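Local atomic coordinates of uncharacterized protein YJL217W (Saccharomyces cerevisiae, PDB entry 3O12), a protein that functions in galactose metabolism through the GAL83 protein and may control the level of the enolase ENO1. Residues T63-T68 against S134-A139; L112-E117 against L159-S164. One frame throughout, in Å; residues are numbered along the deposited sequence.

Contact 1: residues T63-T68 against S134-A139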
ATOM      1  N   THR A  63     -18.003   1.476   3.997  1.00 13.90           N
ATOM      2  CA  THR A  63     -18.258   0.767   5.249  1.00 14.69           C
ATOM      3  C   THR A  63     -18.236   1.650   6.488  1.00 15.91           C
ATOM      4  O   THR A  63     -17.230   2.307   6.770  1.00 15.45           O
ATOM      5  CB  THR A  63     -17.231  -0.349   5.424  1.00 15.58           C
ATOM      6  OG1 THR A  63     -17.182  -1.110   4.210  1.00 16.12           O
ATOM      7  CG2 THR A  63     -17.601  -1.255   6.585  1.00 16.82           C
ATOM      8  N   PHE A  64     -19.354   1.637   7.218  1.00 15.29           N
ATOM      9  CA  PHE A  64     -19.505   2.280   8.532  1.00 16.81           C
ATOM     10  C   PHE A  64     -19.557   3.808   8.472  1.00 16.13           C
ATOM     11  O   PHE A  64     -20.534   4.419   8.918  1.00 19.40           O
ATOM     12  CB  PHE A  64     -18.422   1.793   9.502  1.00 16.45           C
ATOM     13  CG  PHE A  64     -18.598   2.280  10.905  1.00 18.18           C
ATOM     14  CD1 PHE A  64     -19.639   1.812  11.688  1.00 18.72           C
ATOM     15  CD2 PHE A  64     -17.701   3.186  11.451  1.00 22.17           C
ATOM     16  CE1 PHE A  64     -19.796   2.251  12.998  1.00 22.29           C
ATOM     17  CE2 PHE A  64     -17.852   3.630  12.754  1.00 24.65           C
ATOM     18  CZ  PHE A  64     -18.897   3.162  13.525  1.00 23.21           C
ATOM     19  N   TYR A  65     -18.522   4.417   7.896  1.00 16.67           N
ATOM     20  CA  TYR A  65     -18.412   5.875   7.880  1.00 17.29           C
ATOM     21  C   TYR A  65     -19.315   6.546   6.847  1.00 17.94           C
ATOM     22  O   TYR A  65     -19.618   7.736   6.960  1.00 21.20           O
ATOM     23  CB  TYR A  65     -16.947   6.288   7.691  1.00 17.90           C
ATOM     24  CG  TYR A  65     -16.057   5.769   8.797  1.00 19.73           C
ATOM     25  CD1 TYR A  65     -15.988   6.419  10.025  1.00 23.41           C
ATOM     26  CD2 TYR A  65     -15.298   4.620   8.621  1.00 21.46           C
ATOM     27  CE1 TYR A  65     -15.189   5.936  11.045  1.00 23.70           C
ATOM     28  CE2 TYR A  65     -14.486   4.135   9.635  1.00 21.20           C
ATOM     29  CZ  TYR A  65     -14.435   4.798  10.837  1.00 22.84           C
ATOM     30  OH  TYR A  65     -13.640   4.322  11.855  1.00 28.59           O
ATOM     31  N   GLY A  66     -19.734   5.794   5.834  1.00 18.38           N
ATOM     32  CA  GLY A  66     -20.708   6.304   4.888  1.00 19.45           C
ATOM     33  C   GLY A  66     -20.156   7.317   3.900  1.00 22.44           C
ATOM     34  O   GLY A  66     -20.899   8.135   3.355  1.00 26.56           O
ATOM     35  N   PHE A  67     -18.850   7.291   3.686  1.00 18.04           N
ATOM     36  CA  PHE A  67     -18.266   8.089   2.624  1.00 20.90           C
ATOM     37  C   PHE A  67     -17.324   7.240   1.797  1.00 18.63           C
ATOM     38  O   PHE A  67     -16.941   6.136   2.193  1.00 16.97           O
ATOM     39  CB  PHE A  67     -17.561   9.339   3.163  1.00 20.66           C
ATOM     40  CG  PHE A  67     -16.502   9.059   4.201  1.00 22.51           C
ATOM     41  CD1 PHE A  67     -15.354   8.359   3.879  1.00 22.73           C
ATOM     42  CD2 PHE A  67     -16.650   9.528   5.502  1.00 24.60           C
ATOM     43  CE1 PHE A  67     -14.379   8.114   4.834  1.00 26.03           C
ATOM     44  CE2 PHE A  67     -15.677   9.296   6.452  1.00 21.02           C
ATOM     45  CZ  PHE A  67     -14.547   8.582   6.124  1.00 24.72           C
ATOM     46  N   THR A  68     -16.974   7.757   0.626  1.00 18.30           N
ATOM     47  CA  THR A  68     -15.998   7.109  -0.223  1.00 16.95           C
ATOM     48  C   THR A  68     -14.900   8.107  -0.517  1.00 15.86           C
ATOM     49  O   THR A  68     -15.167   9.293  -0.734  1.00 20.27           O
ATOM     50  CB  THR A  68     -16.654   6.599  -1.521  1.00 22.55           C
ATOM     51  OG1 THR A  68     -17.625   5.591  -1.190  1.00 24.05           O
ATOM     52  CG2 THR A  68     -15.617   6.007  -2.451  1.00 25.13           C
ATOM     53  N   SER A 134     -15.168  -1.596   1.819  1.00 13.65           N
ATOM     54  CA  SER A 134     -13.904  -1.804   2.554  1.00 12.79           C
ATOM     55  C   SER A 134     -14.006  -2.702   3.802  1.00 12.42           C
ATOM     56  O   SER A 134     -14.939  -2.574   4.603  1.00 15.42           O
ATOM     57  CB  SER A 134     -13.306  -0.455   2.967  1.00 13.49           C
ATOM     58  OG  SER A 134     -12.999   0.358   1.839  1.00 12.84           O
ATOM     59  N   ASP A 135     -13.014  -3.585   3.952  1.00 12.53           N
ATOM     60  CA  ASP A 135     -12.861  -4.486   5.104  1.00 12.46           C
ATOM     61  C   ASP A 135     -11.478  -4.266   5.705  1.00 12.96           C
ATOM     62  O   ASP A 135     -10.448  -4.647   5.126  1.00 12.08           O
ATOM     63  CB  ASP A 135     -13.038  -5.946   4.654  1.00 13.88           C
ATOM     64  CG  ASP A 135     -12.770  -6.962   5.763  1.00 19.05           C
ATOM     65  OD1 ASP A 135     -12.245  -6.609   6.856  1.00 15.81           O
ATOM     66  OD2 ASP A 135     -13.086  -8.154   5.527  1.00 21.13           O
ATOM     67  N   TRP A 136     -11.464  -3.634   6.867  1.00 11.66           N
ATOM     68  CA  TRP A 136     -10.264  -3.124   7.510  1.00 12.32           C
ATOM     69  C   TRP A 136      -9.877  -3.987   8.698  1.00 11.63           C
ATOM     70  O   TRP A 136     -10.701  -4.268   9.563  1.00 11.58           O
ATOM     71  CB  TRP A 136     -10.592  -1.702   7.973  1.00 15.15           C
ATOM     72  CG  TRP A 136      -9.546  -0.933   8.719  1.00 15.64           C
ATOM     73  CD1 TRP A 136      -8.184  -1.053   8.625  1.00 17.59           C
ATOM     74  CD2 TRP A 136      -9.795   0.143   9.625  1.00 20.38           C
ATOM     75  NE1 TRP A 136      -7.573  -0.128   9.445  1.00 19.60           N
ATOM     76  CE2 TRP A 136      -8.541   0.614  10.072  1.00 28.44           C
ATOM     77  CE3 TRP A 136     -10.960   0.755  10.103  1.00 21.63           C
ATOM     78  CZ2 TRP A 136      -8.424   1.664  10.981  1.00 25.41           C
ATOM     79  CZ3 TRP A 136     -10.841   1.794  11.008  1.00 23.23           C
ATOM     80  CH2 TRP A 136      -9.580   2.239  11.433  1.00 25.30           C
ATOM     81  N   SER A 137      -8.621  -4.414   8.741  0.50 13.90           N
ATOM     82  CA  SER A 137      -8.084  -5.131   9.889  0.50 12.42           C
ATOM     83  C   SER A 137      -6.834  -4.428  10.372  0.50 12.99           C
ATOM     84  O   SER A 137      -6.069  -3.893   9.565  0.50 14.27           O
ATOM     85  CB  SER A 137      -7.759  -6.579   9.527  0.50 16.60           C
ATOM     86  OG  SER A 137      -7.422  -7.316  10.692  0.50 23.18           O
ATOM     87  N   THR A 138      -6.615  -4.425  11.677  1.00 14.69           N
ATOM     88  CA  THR A 138      -5.494  -3.696  12.226  1.00 16.22           C
ATOM     89  C   THR A 138      -5.030  -4.302  13.519  1.00 18.05           C
ATOM     90  O   THR A 138      -5.802  -4.954  14.229  1.00 19.36           O
ATOM     91  CB  THR A 138      -5.872  -2.215  12.432  1.00 20.81           C
ATOM     92  OG1 THR A 138      -4.688  -1.451  12.705  1.00 26.31           O
ATOM     93  CG2 THR A 138      -6.887  -2.071  13.575  1.00 25.71           C
ATOM     94  N   ALA A 139      -3.756  -4.080  13.812  1.00 17.28           N
ATOM     95  CA  ALA A 139      -3.164  -4.513  15.061  1.00 20.64           C
ATOM     96  C   ALA A 139      -1.918  -3.683  15.330  1.00 18.79           C
ATOM     97  O   ALA A 139      -1.301  -3.164  14.411  1.00 19.09           O
ATOM     98  CB  ALA A 139      -2.812  -5.989  14.984  1.00 26.25           C
TER

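Contact 2: residues L112-E117 against L159-S164. With EDO (1,2-ethanediol), chain G.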
ATOM      1  N   LEU A 112      -6.765  -3.186  -2.627  1.00 10.53           N
ATOM      2  CA  LEU A 112      -6.282  -3.496  -1.295  1.00 12.18           C
ATOM      3  C   LEU A 112      -5.179  -2.523  -0.969  1.00 11.52           C
ATOM      4  O   LEU A 112      -4.369  -2.191  -1.833  1.00 12.15           O
ATOM      5  CB  LEU A 112      -5.733  -4.923  -1.243  1.00 15.78           C
ATOM      6  CG  LEU A 112      -5.056  -5.236   0.099  1.00 25.48           C
ATOM      7  CD1 LEU A 112      -5.587  -6.518   0.749  1.00 28.46           C
ATOM      8  CD2 LEU A 112      -3.534  -5.248  -0.051  1.00 22.50           C
ATOM      9  N   LYS A 113      -5.135  -2.051   0.266  1.00 12.25           N
ATOM     10  CA  LYS A 113      -3.990  -1.284   0.746  1.00 11.97           C
ATOM     11  C   LYS A 113      -3.492  -1.937   2.029  1.00 12.20           C
ATOM     12  O   LYS A 113      -4.264  -2.531   2.780  1.00 12.07           O
ATOM     13  CB  LYS A 113      -4.340   0.191   0.978  1.00 14.58           C
ATOM     14  CG  LYS A 113      -5.341   0.460   2.087  1.00 15.10           C
ATOM     15  CD  LYS A 113      -5.635   1.964   2.254  1.00 16.11           C
ATOM     16  CE  LYS A 113      -6.650   2.166   3.370  1.00 20.42           C
ATOM     17  NZ  LYS A 113      -6.890   3.593   3.759  1.00 22.38           N
ATOM     18  N   ALA A 114      -2.196  -1.854   2.289  1.00 10.94           N
ATOM     19  CA  ALA A 114      -1.631  -2.434   3.504  1.00 11.26           C
ATOM     20  C   ALA A 114      -0.372  -1.692   3.883  1.00 11.86           C
ATOM     21  O   ALA A 114       0.349  -1.208   3.018  1.00 12.77           O
ATOM     22  CB  ALA A 114      -1.317  -3.911   3.289  1.00 14.04           C
ATOM     23  N   GLY A 115      -0.105  -1.592   5.172  1.00 12.06           N
ATOM     24  CA  GLY A 115       1.107  -0.937   5.635  1.00 12.70           C
ATOM     25  C   GLY A 115       0.933  -0.427   7.041  1.00 13.34           C
ATOM     26  O   GLY A 115       0.191  -1.021   7.823  1.00 16.35           O
ATOM     27  N   ILE A 116       1.620   0.660   7.362  1.00 14.66           N
ATOM     28  CA  ILE A 116       1.527   1.259   8.686  1.00 16.27           C
ATOM     29  C   ILE A 116       0.528   2.400   8.660  1.00 24.25           C
ATOM     30  O   ILE A 116       0.425   3.140   7.679  1.00 22.63           O
ATOM     31  CB  ILE A 116       2.897   1.750   9.163  1.00 21.55           C
ATOM     32  CG1 ILE A 116       3.784   0.557   9.512  1.00 22.71           C
ATOM     33  CG2 ILE A 116       2.754   2.683  10.368  1.00 24.46           C
ATOM     34  CD1 ILE A 116       3.291  -0.249  10.701  1.00 24.10           C
ATOM     35  N   GLU A 117      -0.234   2.520   9.740  1.00 21.22           N
ATOM     36  CA  GLU A 117      -1.210   3.584   9.869  1.00 22.43           C
ATOM     37  C   GLU A 117      -1.222   3.995  11.324  1.00 25.51           C
ATOM     38  O   GLU A 117      -1.069   3.153  12.207  1.00 28.61           O
ATOM     39  CB  GLU A 117      -2.595   3.082   9.480  1.00 28.19           C
ATOM     40  CG  GLU A 117      -3.691   4.117   9.628  1.00 39.65           C
ATOM     41  CD  GLU A 117      -5.067   3.526   9.435  1.00 53.89           C
ATOM     42  OE1 GLU A 117      -5.231   2.316   9.705  1.00 58.51           O
ATOM     43  OE2 GLU A 117      -5.982   4.270   9.023  1.00 57.42           O
ATOM     44  N   LEU A 159      -5.241 -13.232  -2.646  1.00 12.56           N
ATOM     45  CA  LEU A 159      -4.210 -12.280  -2.279  1.00 11.05           C
ATOM     46  C   LEU A 159      -3.573 -12.660  -0.946  1.00 12.37           C
ATOM     47  O   LEU A 159      -4.264 -13.008   0.011  1.00 14.61           O
ATOM     48  CB  LEU A 159      -4.797 -10.865  -2.223  1.00 15.03           C
ATOM     49  CG  LEU A 159      -3.836  -9.697  -1.983  1.00 17.52           C
ATOM     50  CD1 LEU A 159      -4.367  -8.411  -2.631  1.00 21.07           C
ATOM     51  CD2 LEU A 159      -3.599  -9.510  -0.500  1.00 21.31           C
ATOM     52  N   ARG A 160      -2.245 -12.614  -0.884  1.00 11.91           N
ATOM     53  CA  ARG A 160      -1.505 -12.859   0.355  1.00 11.58           C
ATOM     54  C   ARG A 160      -0.595 -11.675   0.630  1.00 11.67           C
ATOM     55  O   ARG A 160       0.151 -11.248  -0.257  1.00 12.94           O
ATOM     56  CB  ARG A 160      -0.643 -14.112   0.230  1.00 15.27           C
ATOM     57  CG  ARG A 160      -1.396 -15.405   0.261  1.00 29.93           C
ATOM     58  CD  ARG A 160      -0.455 -16.595   0.132  1.00 40.42           C
ATOM     59  NE  ARG A 160      -0.401 -17.091  -1.241  1.00 37.24           N
ATOM     60  CZ  ARG A 160       0.704 -17.175  -1.975  1.00 44.43           C
ATOM     61  NH1 ARG A 160       1.874 -16.797  -1.475  1.00 54.39           N
ATOM     62  NH2 ARG A 160       0.636 -17.644  -3.214  1.00 42.07           N
ATOM     63  N   ILE A 161      -0.646 -11.136   1.835  1.00 12.54           N
ATOM     64  CA  ILE A 161       0.236 -10.053   2.259  1.00 12.71           C
ATOM     65  C   ILE A 161       1.160 -10.548   3.345  1.00 11.58           C
ATOM     66  O   ILE A 161       0.700 -11.165   4.313  1.00 13.29           O
ATOM     67  CB  ILE A 161      -0.559  -8.913   2.916  1.00 19.55           C
ATOM     68  CG1 ILE A 161      -1.673  -8.424   2.008  1.00 21.47           C
ATOM     69  CG2 ILE A 161       0.376  -7.766   3.301  1.00 20.07           C
ATOM     70  CD1 ILE A 161      -2.555  -7.397   2.676  1.00 27.87           C
ATOM     71  N   GLN A 162       2.453 -10.268   3.205  1.00 12.30           N
ATOM     72  CA  GLN A 162       3.439 -10.555   4.236  1.00 14.00           C
ATOM     73  C   GLN A 162       4.199  -9.278   4.569  1.00 13.74           C
ATOM     74  O   GLN A 162       4.315  -8.364   3.733  1.00 12.77           O
ATOM     75  CB  GLN A 162       4.424 -11.618   3.755  1.00 14.60           C
ATOM     76  CG  GLN A 162       3.792 -12.965   3.453  1.00 14.91           C
ATOM     77  CD  GLN A 162       4.731 -13.876   2.694  1.00 20.80           C
ATOM     78  OE1 GLN A 162       5.591 -14.543   3.279  1.00 25.75           O
ATOM     79  NE2 GLN A 162       4.577 -13.908   1.382  1.00 19.25           N
ATOM     80  N   VAL A 163       4.726  -9.208   5.788  1.00 12.85           N
ATOM     81  CA  VAL A 163       5.491  -8.052   6.231  1.00 14.08           C
ATOM     82  C   VAL A 163       6.835  -8.536   6.758  1.00 14.54           C
ATOM     83  O   VAL A 163       6.960  -9.688   7.178  1.00 15.94           O
ATOM     84  CB  VAL A 163       4.717  -7.268   7.323  1.00 13.39           C
ATOM     85  CG1 VAL A 163       4.549  -8.120   8.587  1.00 16.42           C
ATOM     86  CG2 VAL A 163       5.407  -5.967   7.664  1.00 15.33           C
ATOM     87  N   SER A 164       7.842  -7.673   6.729  1.00 12.87           N
ATOM     88  CA  SER A 164       9.136  -8.046   7.294  1.00 15.38           C
ATOM     89  C   SER A 164       9.862  -6.856   7.902  1.00 16.54           C
ATOM     90  O   SER A 164       9.796  -5.747   7.379  1.00 15.99           O
ATOM     91  CB  SER A 164      10.010  -8.694   6.221  1.00 14.42           C
ATOM     92  OG  SER A 164      11.262  -9.093   6.769  1.00 16.52           O
TER
HETATM   93  C1  EDO G 206      -7.855   2.624   7.023  1.00 31.96           C
HETATM   94  O1  EDO G 206      -6.431   2.762   6.961  1.00 46.42           O
HETATM   95  C2  EDO G 206      -8.496   3.583   6.032  1.00 25.94           C
HETATM   96  O2  EDO G 206      -7.928   4.896   6.144  1.00 46.52           O

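Contact 1: residues T63-T68 against S134-A139
Thr-63 and Ser-134 make the polar half of this contact, in which the loop between strands 59-61 and 68-78 meets the first residue of strand 134-140 at the periphery of one sheet of the all-beta fold. The threonine side chain lies against one carbonyl oxygen along its whole length. Its CB is 3.3 Å from Ser-134 O. With the methyl anti to the backbone N, OG1 sits beside that N (chi1 -50°) and comes within 2.7 Å of Ser-134 O, to which it donates a hydrogen bond. The donor approaches in the carbonyl plane on a lone pair, at a C=O...OG1 angle of 126°. The other branch, CG2, rests 3.6 Å from the same Ser-134 O. In the backbone, Thr-63 O accepts the amide of Tyr-65 (N to O 2.7 Å) across Phe-64 in a classic gamma turn; Trp-60 NE1 is a second donor to that carbonyl. The turn brings Phe-64 CD2 over the centre of the Tyr-65 ring, 3.6 Å above its plane, while Tyr-65 CB lies over one face of Phe-67. From this aromatic cluster the tyrosine reaches across to Trp-136, the two side chains crossing at about a right angle. Its OH meets the six-membered end of the indole at the edge, near the ring plane, 3.9 Å from CZ3. The indole nitrogen bonds to Ser-126 OG, and Ser-134 OG pairs with Arg-61 N and Thr-130 OG1. The chemistry thus divides into one directed bond from the Thr-63 hydroxyl to the main chain and a looser van der Waals touch, and beside them Arg-61 joins the same serine.

Contact 2: residues L112-E117 against L159-S164
Leu-112 and Ile-161 reach for each other tip to tip, and Ile-161 CD1 gathers most of the contact. It lies 3.6 Å from Leu-112 CD2 and nearly as close to the other leucine methyl, and Ala-114 CB approaches it at 3.7 Å. The isoleucine holds CG1 beside its backbone N (chi1 -54°) and runs on extended to CD1 (chi2 174°), which sets that methyl against both Leu-112 and Ala-114. Leu-159 crosses Leu-112 at a slant and adds its CD2, 3.8 Å from Leu-112 CD1. All four residues are buried and the interaction is wholly apolar. Farther out, Leu-112 touches Leu-129, Ile-161 touches Val-173, and Leu-159 touches Val-154 and Phe-178. Lys-113 sends its side chain to the other face of its sheet, where NZ, whose place in the model is less certain, donates hydrogen bonds to Phe-59 O and Gln-99 OE1. There an ethanediol, probably from the crystallisation liquor, gives a hydrogen bond from O1 to Glu-117 OE2 (2.6 Å) and is also hydrogen-bonded to Asp-58 OD1. At Gly-115 the chain turns a corner, at backbone angles where a CB would press against the carbonyl oxygen of Ala-114. Strands 112-114 and 159-164 run almost parallel (12°), axes 9.6 Å apart, and the contact packs two antiparallel sheets face to face, strand 110-119 between 102-105 and 122-131 in one, strand 158-164 between 148-155 and 172-177 in the other.

The centres of the two contacts are about 15 Å apart, and both draw on the sheet that contains strands 110-119, 122-131 and 134-140. Along the chain their segments alternate: 63-68, 112-117, 134-139, 159-164. Contact 2 lies deep, where this sheet faces the second one, whereas contact 1 lies at the periphery and involves the loop before strand 68-78. They meet at Trp-136 NE1 and Glu-117 OE1, which pack 3.4 Å apart. The interleaving of segments shows that distant parts of the chain build one all-beta sandwich.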